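Local atomic coordinates of D-galactonate dehydratase family member Dd703_0947 (Dickeya dadantii, PDB entry 4IHC), a protein that dehydrates D-mannonate and D-gluconate to 2-dehydro-3-deoxy-D-gluconate with low, magnesium-dependent activity, neither acid sugar being its likely physiological substrate. Residues E272-P277 and I294-L299; R175-M180 and F243-H248; N361-M366 and A398-K403. All coordinates share one frame; numbering follows the deposited sequence.

Contact 1 (E272-P277 and I294-L299); sequences EDPVAP and ISMGEL. With MG (magnesium ion), chain I.
E272 and E298 reach the same magnesium ion from the end of one barrel strand and the loop following the next, each lending one carboxylate oxygen. OE2 of E272 binds the metal at 1.9 Å and OE1 of E298 at 2.3 Å. Both chains are extended beyond CG but leave the backbone differently: CG of E272 lies anti to its N (chi1 168°), whereas CG of E298 is wedged between N and the carbonyl carbon (chi1 76°). The two side chains cross at about a right angle, with carboxylate planes 69° apart. Only 2.8 Å separates E272 OE2 from E298 OE1, a closeness that the shared magnesium presumably makes tolerable. OE2 of E298 lies farther from the ion and accepts a bond from water 4, itself a metal ligand.

D273 stands behind this pair as a second shell. Its OD2 takes a hydrogen bond from metal-bound water 3 at 2.6 Å, while OD1 takes a long, weak one from N of G297 and lies within hydrogen-bonding distance of water 2, which accepts from N of E298. The carboxylate thus probably ties the turn carrying E298 to the metal's water.

On the backbone, N of D273 donates to O of S295 (2.9 Å). Beyond it M296, bent at chi2 and chi3, curls its thioether back over the loop, SD 3.7 Å from CD of P274 and CE near CG2 of V275. At the far end CG of P277 presses on CB of L299.

Strands 270-272 and 294-296 run parallel here, E272 beside S295, adjacent staves of the enolase-superfamily barrel. D246 on strand 242-246 supplies the third protein ligand, R319 bonds to OE2 of E272, helix 283-289 packs on P274 and V275, and W104 of a second subunit bonds to O of E298.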
ATOM      1  N   GLU A 272      -7.572  10.494  25.119  1.00  7.43           N
ATOM      2  CA  GLU A 272      -7.998   9.118  25.285  1.00 11.56           C
ATOM      3  C   GLU A 272      -9.294   8.802  24.546  1.00 13.61           C
ATOM      4  O   GLU A 272     -10.220   9.616  24.534  1.00 12.17           O
ATOM      5  CB  GLU A 272      -8.172   8.824  26.783  1.00 13.20           C
ATOM      6  CG  GLU A 272      -8.886   7.528  27.076  1.00 17.87           C
ATOM      7  CD  GLU A 272      -8.961   7.238  28.556  1.00 29.18           C
ATOM      8  OE1 GLU A 272      -8.154   7.824  29.311  1.00 22.69           O
ATOM      9  OE2 GLU A 272      -9.817   6.417  28.961  1.00 27.57           O
ATOM     10  N   ASP A 273      -9.357   7.612  23.948  1.00 15.40           N
ATOM     11  CA  ASP A 273     -10.574   7.138  23.264  1.00 13.09           C
ATOM     12  C   ASP A 273     -11.216   8.162  22.298  1.00 12.38           C
ATOM     13  O   ASP A 273     -12.386   8.466  22.405  1.00 12.84           O
ATOM     14  CB  ASP A 273     -11.594   6.592  24.285  1.00 16.12           C
ATOM     15  CG  ASP A 273     -11.176   5.219  24.887  1.00 38.45           C
ATOM     16  OD1 ASP A 273     -10.072   4.712  24.570  1.00 29.13           O
ATOM     17  OD2 ASP A 273     -11.944   4.647  25.706  1.00 37.30           O
ATOM     18  N   PRO A 274     -10.458   8.642  21.297  1.00  9.02           N
ATOM     19  CA  PRO A 274     -11.069   9.517  20.300  1.00 13.23           C
ATOM     20  C   PRO A 274     -12.119   8.787  19.456  1.00 15.30           C
ATOM     21  O   PRO A 274     -13.014   9.425  18.913  1.00 12.69           O
ATOM     22  CB  PRO A 274      -9.880   9.937  19.412  1.00 12.69           C
ATOM     23  CG  PRO A 274      -8.872   8.877  19.611  1.00 10.06           C
ATOM     24  CD  PRO A 274      -9.028   8.431  21.046  1.00  8.22           C
ATOM     25  N   VAL A 275     -12.024   7.465  19.366  1.00  9.32           N
ATOM     26  CA  VAL A 275     -13.012   6.698  18.607  1.00 15.08           C
ATOM     27  C   VAL A 275     -13.411   5.436  19.350  1.00 14.21           C
ATOM     28  O   VAL A 275     -12.692   4.950  20.244  1.00 12.39           O
ATOM     29  CB  VAL A 275     -12.489   6.297  17.207  1.00 13.95           C
ATOM     30  CG1 VAL A 275     -12.053   7.530  16.415  1.00  9.38           C
ATOM     31  CG2 VAL A 275     -11.356   5.280  17.318  1.00 10.09           C
ATOM     32  N   ALA A 276     -14.566   4.916  18.977  1.00  8.72           N
ATOM     33  CA  ALA A 276     -15.076   3.683  19.534  1.00  9.86           C
ATOM     34  C   ALA A 276     -14.264   2.536  18.930  1.00  9.32           C
ATOM     35  O   ALA A 276     -13.712   2.666  17.860  1.00 10.78           O
ATOM     36  CB  ALA A 276     -16.539   3.527  19.133  1.00  9.97           C
ATOM     37  N   PRO A 277     -14.275   1.382  19.575  1.00 10.97           N
ATOM     38  CA  PRO A 277     -13.573   0.228  19.065  1.00  7.29           C
ATOM     39  C   PRO A 277     -14.100  -0.094  17.657  1.00 11.15           C
ATOM     40  O   PRO A 277     -13.330  -0.402  16.750  1.00 13.94           O
ATOM     41  CB  PRO A 277     -13.975  -0.850  20.061  1.00  9.65           C
ATOM     42  CG  PRO A 277     -14.128  -0.094  21.347  1.00 13.05           C
ATOM     43  CD  PRO A 277     -14.882   1.123  20.896  1.00  8.80           C
ATOM     44  N   ILE A 294      -2.107   9.734  21.590  1.00 11.77           N
ATOM     45  CA  ILE A 294      -3.398   9.081  21.662  1.00 10.78           C
ATOM     46  C   ILE A 294      -3.313   7.845  22.527  1.00 10.89           C
ATOM     47  O   ILE A 294      -2.328   7.121  22.489  1.00 13.98           O
ATOM     48  CB  ILE A 294      -3.842   8.648  20.249  1.00 14.62           C
ATOM     49  CG1 ILE A 294      -3.887   9.868  19.317  1.00 11.95           C
ATOM     50  CG2 ILE A 294      -5.173   7.920  20.283  1.00  7.87           C
ATOM     51  CD1 ILE A 294      -4.857  10.953  19.765  1.00 11.26           C
ATOM     52  N   SER A 295      -4.356   7.592  23.304  1.00 13.09           N
ATOM     53  CA  SER A 295      -4.456   6.317  23.985  1.00 10.59           C
ATOM     54  C   SER A 295      -5.793   5.690  23.656  1.00 11.03           C
ATOM     55  O   SER A 295      -6.775   6.380  23.437  1.00 10.52           O
ATOM     56  CB  SER A 295      -4.318   6.504  25.490  1.00 17.04           C
ATOM     57  OG  SER A 295      -5.403   7.260  25.985  1.00 18.66           O
ATOM     58  N   MET A 296      -5.819   4.367  23.617  1.00 16.73           N
ATOM     59  CA  MET A 296      -7.014   3.631  23.283  1.00 11.43           C
ATOM     60  C   MET A 296      -6.977   2.350  24.085  1.00 10.66           C
ATOM     61  O   MET A 296      -5.906   1.853  24.446  1.00  7.25           O
ATOM     62  CB  MET A 296      -7.020   3.254  21.791  1.00 13.90           C
ATOM     63  CG  MET A 296      -7.303   4.403  20.827  1.00 12.79           C
ATOM     64  SD  MET A 296      -9.083   4.720  20.630  1.00 23.20           S
ATOM     65  CE  MET A 296      -9.712   3.085  20.214  1.00 12.51           C
ATOM     66  N   GLY A 297      -8.149   1.801  24.360  1.00 10.44           N
ATOM     67  CA  GLY A 297      -8.184   0.401  24.688  1.00 11.61           C
ATOM     68  C   GLY A 297      -8.927  -0.067  25.915  1.00 12.84           C
ATOM     69  O   GLY A 297      -9.037  -1.283  26.121  1.00  7.43           O
ATOM     70  N   GLU A 298      -9.444   0.842  26.741  1.00  7.96           N
ATOM     71  CA  GLU A 298     -10.157   0.335  27.908  1.00 13.99           C
ATOM     72  C   GLU A 298     -11.321  -0.589  27.489  1.00 10.80           C
ATOM     73  O   GLU A 298     -11.581  -1.578  28.175  1.00 14.10           O
ATOM     74  CB  GLU A 298     -10.617   1.454  28.846  1.00  9.79           C
ATOM     75  CG  GLU A 298     -11.809   2.197  28.322  1.00 12.74           C
ATOM     76  CD  GLU A 298     -12.148   3.395  29.190  1.00 19.27           C
ATOM     77  OE1 GLU A 298     -11.210   4.099  29.643  1.00 10.00           O
ATOM     78  OE2 GLU A 298     -13.351   3.626  29.412  1.00 26.07           O
ATOM     79  N   LEU A 299     -11.977  -0.299  26.352  1.00  8.71           N
ATOM     80  CA  LEU A 299     -13.059  -1.155  25.870  1.00 10.71           C
ATOM     81  C   LEU A 299     -12.622  -2.438  25.148  1.00 10.85           C
ATOM     82  O   LEU A 299     -13.461  -3.270  24.847  1.00 13.71           O
ATOM     83  CB  LEU A 299     -14.024  -0.400  24.955  1.00  8.18           C
ATOM     84  CG  LEU A 299     -15.030   0.523  25.661  1.00 12.58           C
ATOM     85  CD1 LEU A 299     -15.710   1.434  24.653  1.00 10.05           C
ATOM     86  CD2 LEU A 299     -16.072  -0.287  26.424  1.00  7.16           C
TER
HETATM   87 MG    MG I 501     -11.581   6.345  29.656  1.00 11.28          MG
HETATM   88  O   HOH W   1     -11.295   1.926  24.312  1.00 14.89           O
HETATM   89  O   HOH W   2      -9.212   3.735  27.162  1.00 15.51           O
HETATM   90  O   HOH W   3     -12.325   6.145  27.796  1.00 14.91           O
HETATM   91  O   HOH W   4     -13.266   6.179  30.409  1.00 16.20           O

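Contact 2 (R175-M180 and F243-H248); sequences RCQMGM and FIHDVH. With MG (magnesium ion), chain I.
R175 runs extended from CG to NE, with CG anti to its backbone N (chi1 178°), and D246 likewise turns its CG away from N (chi1 -157°); together these torsions carry the guanidinium of one strand to the carboxylate of the next. NH1 of R175 gives D246 OD2 a nearly straight hydrogen bond of 3.0 Å, part of a salt bridge. The oxygen lies in the guanidinium plane, but the donor comes from above the carboxylate, the two planes being 87° apart. The same OD2 binds magnesium at 2.0 Å, so one oxygen serves both the metal and the guanidinium, while OD1 accepts from metal-bound water 3.

Strands 173-178 and 242-246 are parallel neighbours in the barrel of the mandelate racemase family, with R175 level with I244 and N of C176 bonded to I244 O. Past that bond side chains take over from the backbone. Q177 doubles back and brackets the backbone of D246: OE1 accepts from its N at 2.8 Å on an in-plane lone pair, and NE2 donates, at a more bent angle, to its O. H245 ND1 donates to C176 O at 2.9 Å, edge-on and in the plane of its ring; its NE2 bonds to Y222 of helix 219-237. The amide of Q177 lies nearly parallel to that imidazole. Toward the N-terminal end, SG of C176 sits obliquely by the ring of F243, 4.4 Å from its centroid.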
ATOM      1  N   ARG A 175      -6.223  13.924  34.967  1.00 10.68           N
ATOM      2  CA  ARG A 175      -7.198  13.846  33.887  1.00 17.83           C
ATOM      3  C   ARG A 175      -8.212  14.965  34.154  1.00 17.35           C
ATOM      4  O   ARG A 175      -8.773  15.014  35.225  1.00 19.92           O
ATOM      5  CB  ARG A 175      -7.886  12.476  33.950  1.00 15.36           C
ATOM      6  CG  ARG A 175      -8.995  12.146  32.935  1.00 22.07           C
ATOM      7  CD  ARG A 175      -9.657  10.872  33.453  1.00 23.93           C
ATOM      8  NE  ARG A 175     -10.684  10.236  32.622  1.00 26.68           N
ATOM      9  CZ  ARG A 175     -11.997  10.344  32.818  1.00 32.79           C
ATOM     10  NH1 ARG A 175     -12.839   9.689  32.024  1.00 21.41           N
ATOM     11  NH2 ARG A 175     -12.475  11.121  33.789  1.00 28.61           N
ATOM     12  N   CYS A 176      -8.438  15.839  33.174  1.00 15.10           N
ATOM     13  CA  CYS A 176      -9.326  17.004  33.323  1.00 15.66           C
ATOM     14  C   CYS A 176     -10.564  16.914  32.462  1.00 18.88           C
ATOM     15  O   CYS A 176     -10.473  17.005  31.217  1.00 20.91           O
ATOM     16  CB  CYS A 176      -8.595  18.248  32.838  1.00 18.80           C
ATOM     17  SG  CYS A 176      -6.903  18.251  33.415  1.00 28.06           S
ATOM     18  N   GLN A 177     -11.716  16.784  33.108  1.00 16.56           N
ATOM     19  CA  GLN A 177     -12.995  16.787  32.401  1.00 18.79           C
ATOM     20  C   GLN A 177     -13.822  17.907  32.989  1.00 19.47           C
ATOM     21  O   GLN A 177     -13.896  18.045  34.208  1.00 20.84           O
ATOM     22  CB  GLN A 177     -13.746  15.463  32.605  1.00 13.83           C
ATOM     23  CG  GLN A 177     -12.916  14.220  32.357  1.00 23.24           C
ATOM     24  CD  GLN A 177     -12.583  14.022  30.885  1.00 28.30           C
ATOM     25  OE1 GLN A 177     -11.422  13.756  30.534  1.00 21.67           O
ATOM     26  NE2 GLN A 177     -13.596  14.147  30.013  1.00 13.98           N
ATOM     27  N   MET A 178     -14.448  18.695  32.131  1.00 20.90           N
ATOM     28  CA  MET A 178     -15.399  19.705  32.577  1.00 21.50           C
ATOM     29  C   MET A 178     -16.769  19.257  32.114  1.00 27.84           C
ATOM     30  O   MET A 178     -16.961  19.010  30.914  1.00 24.11           O
ATOM     31  CB  MET A 178     -15.058  21.070  31.953  1.00 20.12           C
ATOM     32  CG  MET A 178     -16.053  22.180  32.261  1.00 28.04           C
ATOM     33  SD  MET A 178     -15.459  23.790  31.677  1.00 39.63           S
ATOM     34  CE  MET A 178     -15.510  23.598  29.887  1.00 22.29           C
ATOM     35  N   GLY A 179     -17.707  19.160  33.054  1.00 23.37           N
ATOM     36  CA  GLY A 179     -19.105  18.795  32.757  1.00 23.16           C
ATOM     37  C   GLY A 179     -19.288  17.355  32.291  1.00 45.84           C
ATOM     38  O   GLY A 179     -18.448  16.484  32.554  1.00 30.79           O
ATOM     39  N   MET A 180     -20.391  17.110  31.588  1.00 29.47           N
ATOM     40  CA  MET A 180     -20.743  15.772  31.124  1.00 37.00           C
ATOM     41  C   MET A 180     -20.977  15.779  29.610  1.00 28.16           C
ATOM     42  O   MET A 180     -22.101  15.575  29.148  1.00 20.17           O
ATOM     43  CB  MET A 180     -22.023  15.286  31.827  1.00 49.09           C
ATOM     44  CG  MET A 180     -22.185  15.777  33.259  1.00 59.30           C
ATOM     45  SD  MET A 180     -21.505  14.646  34.493  1.00 89.99           S
ATOM     46  CE  MET A 180     -22.910  13.577  34.803  1.00 72.24           C
ATOM     47  N   PHE A 243      -1.412  16.741  31.544  1.00 11.69           N
ATOM     48  CA  PHE A 243      -2.875  16.756  31.435  1.00 17.05           C
ATOM     49  C   PHE A 243      -3.292  15.619  30.583  1.00 16.05           C
ATOM     50  O   PHE A 243      -2.701  15.390  29.543  1.00 15.27           O
ATOM     51  CB  PHE A 243      -3.407  18.005  30.711  1.00 12.82           C
ATOM     52  CG  PHE A 243      -3.315  19.274  31.509  1.00 17.39           C
ATOM     53  CD1 PHE A 243      -3.226  19.243  32.895  1.00 18.51           C
ATOM     54  CD2 PHE A 243      -3.388  20.504  30.874  1.00 16.16           C
ATOM     55  CE1 PHE A 243      -3.170  20.413  33.631  1.00 26.57           C
ATOM     56  CE2 PHE A 243      -3.333  21.681  31.607  1.00 22.79           C
ATOM     57  CZ  PHE A 243      -3.219  21.636  32.989  1.00 21.13           C
ATOM     58  N   ILE A 244      -4.357  14.955  31.003  1.00 14.77           N
ATOM     59  CA  ILE A 244      -4.957  13.899  30.217  1.00 16.31           C
ATOM     60  C   ILE A 244      -6.431  14.272  29.973  1.00 15.76           C
ATOM     61  O   ILE A 244      -7.090  14.719  30.890  1.00 15.88           O
ATOM     62  CB  ILE A 244      -4.871  12.610  31.005  1.00 11.72           C
ATOM     63  CG1 ILE A 244      -3.466  12.018  30.839  1.00 18.42           C
ATOM     64  CG2 ILE A 244      -5.979  11.633  30.605  1.00  9.48           C
ATOM     65  CD1 ILE A 244      -3.162  10.922  31.828  1.00 18.46           C
ATOM     66  N   HIS A 245      -6.944  14.101  28.752  1.00 10.50           N
ATOM     67  CA  HIS A 245      -8.374  14.305  28.520  1.00 11.94           C
ATOM     68  C   HIS A 245      -8.962  13.061  27.875  1.00 13.22           C
ATOM     69  O   HIS A 245      -8.367  12.507  26.964  1.00 13.30           O
ATOM     70  CB  HIS A 245      -8.619  15.524  27.616  1.00 10.43           C
ATOM     71  CG  HIS A 245     -10.067  15.820  27.398  1.00 13.09           C
ATOM     72  ND1 HIS A 245     -10.891  16.285  28.407  1.00  8.68           N
ATOM     73  CD2 HIS A 245     -10.848  15.709  26.289  1.00 12.36           C
ATOM     74  CE1 HIS A 245     -12.122  16.427  27.934  1.00 11.34           C
ATOM     75  NE2 HIS A 245     -12.121  16.105  26.649  1.00 15.16           N
ATOM     76  N   ASP A 246     -10.135  12.649  28.351  1.00 10.72           N
ATOM     77  CA  ASP A 246     -10.852  11.475  27.853  1.00 10.81           C
ATOM     78  C   ASP A 246     -12.053  11.844  26.991  1.00 10.96           C
ATOM     79  O   ASP A 246     -13.060  12.333  27.500  1.00 16.27           O
ATOM     80  CB  ASP A 246     -11.356  10.668  29.057  1.00 10.51           C
ATOM     81  CG  ASP A 246     -11.622   9.198  28.725  1.00 16.90           C
ATOM     82  OD1 ASP A 246     -11.874   8.869  27.541  1.00 12.31           O
ATOM     83  OD2 ASP A 246     -11.626   8.367  29.669  1.00 10.18           O
ATOM     84  N   VAL A 247     -11.954  11.611  25.680  1.00 10.97           N
ATOM     85  CA  VAL A 247     -13.053  11.861  24.767  1.00  9.04           C
ATOM     86  C   VAL A 247     -14.142  10.784  24.923  1.00 14.78           C
ATOM     87  O   VAL A 247     -15.329  11.029  24.670  1.00 14.09           O
ATOM     88  CB  VAL A 247     -12.578  11.890  23.309  1.00  9.92           C
ATOM     89  CG1 VAL A 247     -13.737  12.125  22.352  1.00  8.65           C
ATOM     90  CG2 VAL A 247     -11.489  12.939  23.099  1.00  7.72           C
ATOM     91  N   HIS A 248     -13.735   9.576  25.295  1.00 17.54           N
ATOM     92  CA  HIS A 248     -14.698   8.568  25.717  1.00 16.62           C
ATOM     93  C   HIS A 248     -15.674   8.218  24.605  1.00 14.17           C
ATOM     94  O   HIS A 248     -16.860   8.028  24.878  1.00 15.69           O
ATOM     95  CB  HIS A 248     -15.483   9.121  26.903  1.00 16.82           C
ATOM     96  CG  HIS A 248     -15.979   8.080  27.851  1.00 21.55           C
ATOM     97  ND1 HIS A 248     -16.976   7.187  27.525  1.00 25.71           N
ATOM     98  CD2 HIS A 248     -15.654   7.825  29.138  1.00 40.41           C
ATOM     99  CE1 HIS A 248     -17.226   6.409  28.562  1.00 27.95           C
ATOM    100  NE2 HIS A 248     -16.435   6.773  29.554  1.00 51.02           N
TER
HETATM  101 MG    MG I 501     -11.581   6.345  29.656  1.00 11.28          MG
HETATM  102  O   HOH W   3     -12.325   6.145  27.796  1.00 14.91           O
HETATM  103  O   HOH W   4     -13.266   6.179  30.409  1.00 16.20           O

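Contact 3 (N361-M366 and A398-K403); sequences NMHLDM and AYVNDK
V400 pushes its two methyls against one side of helix 355-367, where M362 and M366 lie one turn apart. CG1 of V400 meets CB of M362 at 3.6 Å, and CG2 reaches CG of M366 more loosely, at 4.2 Å. The second methyl is turned to M366 by chi1 of V400 (-57°), which sets CG1 anti to the carbonyl carbon and leaves CG2 between the carbonyl carbon and N. M366 is folded at chi2 and chi3, and its chain slides past V400 in the opposite direction. M362, by contrast, is extended beyond CG (chi2 171°) and sends its thioether to A398, whose CB lies 3.7 Å from CE and 3.8 Å from SD. No hydrogen bond joins the helix to the strand end directly, so this first layer is apolar.

Beside it the ring of H363 comes within 4.4 Å of CB of V400 through NE2. A water lies in the ring plane, 2.9 Å from that NE2, and is 3.3 Å from OD1 of N401, a possible longer link. N401 OD1 also accepts from N of K403 at 3.0 Å, closing an Asx turn as the chain leaves the strand.

Farther out, Y134 of helix 133-136 fixes the H363 ring by a bond from its N to ND1 and packs on M366 and V400, while I145 of strand 145-153 touches both methionines. Y399, pointing away from the helix, bonds through OH to the backbone N of R209 of a third subunit. The arrangement is apolar packing of a helix on a strand and the segment that leaves it: strand 397-399, one arm of a hairpin with 392-394, runs antiparallel to barrel strand 145-153 and is covered by helix 355-367.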
ATOM      1  N   ASN A 361      -2.332  -4.460  38.018  1.00 12.05           N
ATOM      2  CA  ASN A 361      -1.882  -3.323  37.233  1.00  9.40           C
ATOM      3  C   ASN A 361      -0.451  -2.982  37.656  1.00  8.51           C
ATOM      4  O   ASN A 361       0.432  -2.688  36.845  1.00 12.12           O
ATOM      5  CB  ASN A 361      -2.762  -2.078  37.496  1.00 10.48           C
ATOM      6  CG  ASN A 361      -4.091  -2.113  36.742  1.00 11.24           C
ATOM      7  OD1 ASN A 361      -4.350  -3.003  35.936  1.00 11.27           O
ATOM      8  ND2 ASN A 361      -4.958  -1.140  37.032  1.00 18.91           N
ATOM      9  N   MET A 362      -0.217  -2.966  38.951  1.00  9.99           N
ATOM     10  CA  MET A 362       1.040  -2.388  39.434  1.00 14.25           C
ATOM     11  C   MET A 362       2.231  -3.338  39.354  1.00  8.42           C
ATOM     12  O   MET A 362       3.370  -2.909  39.159  1.00 11.63           O
ATOM     13  CB  MET A 362       0.860  -1.774  40.839  1.00 12.48           C
ATOM     14  CG  MET A 362       0.203  -0.393  40.768  1.00 14.82           C
ATOM     15  SD  MET A 362      -0.254   0.247  42.393  1.00 27.47           S
ATOM     16  CE  MET A 362      -1.415   1.553  41.939  1.00 12.44           C
ATOM     17  N   HIS A 363       1.980  -4.630  39.483  1.00  8.51           N
ATOM     18  CA  HIS A 363       3.062  -5.603  39.273  1.00  8.22           C
ATOM     19  C   HIS A 363       3.481  -5.637  37.792  1.00  7.59           C
ATOM     20  O   HIS A 363       4.669  -5.744  37.466  1.00  9.48           O
ATOM     21  CB  HIS A 363       2.621  -6.987  39.791  1.00  8.94           C
ATOM     22  CG  HIS A 363       2.678  -7.087  41.282  1.00 13.45           C
ATOM     23  ND1 HIS A 363       3.389  -8.069  41.938  1.00 14.48           N
ATOM     24  CD2 HIS A 363       2.149  -6.295  42.245  1.00 15.59           C
ATOM     25  CE1 HIS A 363       3.280  -7.882  43.244  1.00 20.32           C
ATOM     26  NE2 HIS A 363       2.513  -6.827  43.455  1.00 12.27           N
ATOM     27  N   LEU A 364       2.506  -5.519  36.899  1.00 10.10           N
ATOM     28  CA  LEU A 364       2.809  -5.279  35.492  1.00 12.06           C
ATOM     29  C   LEU A 364       3.561  -3.959  35.310  1.00 10.36           C
ATOM     30  O   LEU A 364       4.533  -3.887  34.566  1.00  8.70           O
ATOM     31  CB  LEU A 364       1.516  -5.255  34.672  1.00 10.64           C
ATOM     32  CG  LEU A 364       0.843  -6.604  34.454  1.00 11.19           C
ATOM     33  CD1 LEU A 364      -0.591  -6.381  34.016  1.00  8.09           C
ATOM     34  CD2 LEU A 364       1.625  -7.446  33.438  1.00 12.75           C
ATOM     35  N   ASP A 365       3.118  -2.900  35.977  1.00  8.58           N
ATOM     36  CA  ASP A 365       3.790  -1.595  35.830  1.00  9.79           C
ATOM     37  C   ASP A 365       5.264  -1.643  36.288  1.00 13.93           C
ATOM     38  O   ASP A 365       6.149  -1.100  35.639  1.00 12.53           O
ATOM     39  CB  ASP A 365       3.062  -0.532  36.653  1.00  8.80           C
ATOM     40  CG  ASP A 365       1.694  -0.180  36.091  1.00 12.19           C
ATOM     41  OD1 ASP A 365       1.422  -0.420  34.885  1.00 13.10           O
ATOM     42  OD2 ASP A 365       0.880   0.354  36.868  1.00 10.45           O
ATOM     43  N   MET A 366       5.515  -2.303  37.419  1.00 15.32           N
ATOM     44  CA  MET A 366       6.856  -2.418  37.983  1.00  9.51           C
ATOM     45  C   MET A 366       7.823  -3.215  37.082  1.00 13.51           C
ATOM     46  O   MET A 366       9.049  -3.051  37.124  1.00 14.28           O
ATOM     47  CB  MET A 366       6.773  -3.080  39.357  1.00 12.07           C
ATOM     48  CG  MET A 366       6.286  -2.170  40.485  1.00 34.19           C
ATOM     49  SD  MET A 366       7.481  -0.894  40.980  1.00 38.21           S
ATOM     50  CE  MET A 366       8.987  -1.548  40.230  1.00 15.63           C
ATOM     51  N   ALA A 398       2.906   5.278  43.624  1.00  9.33           N
ATOM     52  CA  ALA A 398       2.434   4.129  44.347  1.00 10.84           C
ATOM     53  C   ALA A 398       3.621   3.215  44.569  1.00 10.15           C
ATOM     54  O   ALA A 398       4.534   3.116  43.703  1.00 10.02           O
ATOM     55  CB  ALA A 398       1.303   3.449  43.587  1.00 11.81           C
ATOM     56  N   TYR A 399       3.649   2.618  45.760  1.00 13.80           N
ATOM     57  CA  TYR A 399       4.755   1.773  46.232  1.00 15.74           C
ATOM     58  C   TYR A 399       4.177   0.402  46.613  1.00 23.28           C
ATOM     59  O   TYR A 399       3.522   0.243  47.652  1.00 16.57           O
ATOM     60  CB  TYR A 399       5.462   2.432  47.434  1.00 18.91           C
ATOM     61  CG  TYR A 399       6.119   3.762  47.094  1.00 13.89           C
ATOM     62  CD1 TYR A 399       7.382   3.812  46.507  1.00 15.94           C
ATOM     63  CD2 TYR A 399       5.468   4.957  47.318  1.00 17.07           C
ATOM     64  CE1 TYR A 399       7.981   5.027  46.172  1.00 11.52           C
ATOM     65  CE2 TYR A 399       6.048   6.181  46.979  1.00 14.80           C
ATOM     66  CZ  TYR A 399       7.296   6.212  46.402  1.00 18.25           C
ATOM     67  OH  TYR A 399       7.874   7.422  46.073  1.00 14.31           O
ATOM     68  N   VAL A 400       4.391  -0.600  45.776  1.00 21.34           N
ATOM     69  CA  VAL A 400       3.849  -1.926  46.101  1.00 22.07           C
ATOM     70  C   VAL A 400       4.680  -2.627  47.169  1.00 17.80           C
ATOM     71  O   VAL A 400       5.902  -2.555  47.172  1.00 13.51           O
ATOM     72  CB  VAL A 400       3.774  -2.853  44.869  1.00 36.84           C
ATOM     73  CG1 VAL A 400       2.935  -2.222  43.767  1.00 33.92           C
ATOM     74  CG2 VAL A 400       5.177  -3.198  44.383  1.00 27.16           C
ATOM     75  N   ASN A 401       4.022  -3.316  48.084  1.00 17.51           N
ATOM     76  CA  ASN A 401       4.776  -4.049  49.097  1.00 23.53           C
ATOM     77  C   ASN A 401       5.570  -5.183  48.443  1.00 22.32           C
ATOM     78  O   ASN A 401       5.376  -5.513  47.265  1.00 22.25           O
ATOM     79  CB  ASN A 401       3.845  -4.592  50.180  1.00 10.56           C
ATOM     80  CG  ASN A 401       2.855  -5.610  49.634  1.00 15.17           C
ATOM     81  OD1 ASN A 401       3.254  -6.653  49.109  1.00 22.99           O
ATOM     82  ND2 ASN A 401       1.559  -5.334  49.790  1.00 17.14           N
ATOM     83  N   ASP A 402       6.492  -5.764  49.186  1.00 18.95           N
ATOM     84  CA  ASP A 402       7.319  -6.806  48.612  1.00 16.44           C
ATOM     85  C   ASP A 402       6.911  -8.198  49.113  1.00 20.41           C
ATOM     86  O   ASP A 402       7.743  -9.108  49.167  1.00 25.01           O
ATOM     87  CB  ASP A 402       8.781  -6.534  48.924  1.00 23.20           C
ATOM     88  CG  ASP A 402       9.061  -6.565  50.404  1.00 32.25           C
ATOM     89  OD1 ASP A 402       8.096  -6.499  51.207  1.00 32.40           O
ATOM     90  OD2 ASP A 402      10.249  -6.674  50.763  1.00 29.16           O
ATOM     91  N   LYS A 403       5.635  -8.376  49.467  1.00 13.96           N
ATOM     92  CA  LYS A 403       5.168  -9.696  49.911  1.00 16.58           C
ATOM     93  C   LYS A 403       4.915 -10.605  48.725  1.00 11.91           C
ATOM     94  O   LYS A 403       4.656 -10.119  47.631  1.00 17.31           O
ATOM     95  CB  LYS A 403       3.936  -9.578  50.813  1.00 22.16           C
ATOM     96  CG  LYS A 403       4.239  -8.772  52.071  1.00 24.67           C
ATOM     97  CD  LYS A 403       3.471  -9.256  53.286  1.00 51.88           C
ATOM     98  CE  LYS A 403       4.200  -8.833  54.554  1.00 84.89           C
ATOM     99  NZ  LYS A 403       3.642  -9.467  55.780  1.00106.21           N
TER
HETATM  100  O   HOH W   5       1.849  -6.280  46.198  1.00 17.50           O

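In the fold
Contacts 1 and 2 build one metal site, their centres about 13 Å apart on successive parallel strands. They meet directly: E272 OE2 stands 2.8 Å from D246 OD2 as adjacent ligands of the magnesium, and N of E272 lies 2.8 Å from O of H245, a probable hydrogen bond. Waters 3 and 4 belong to both. H248, a proton donor/acceptor by similarity, ends contact 2 beside this site. Contact 3 is separate, its centre about 25 Å and 27 Å from those of contacts 1 and 2, although all three reach the same sheet. Its link to the substrate site is M362, whose side chain is about 9 Å from that of E375, a substrate-binding residue by similarity.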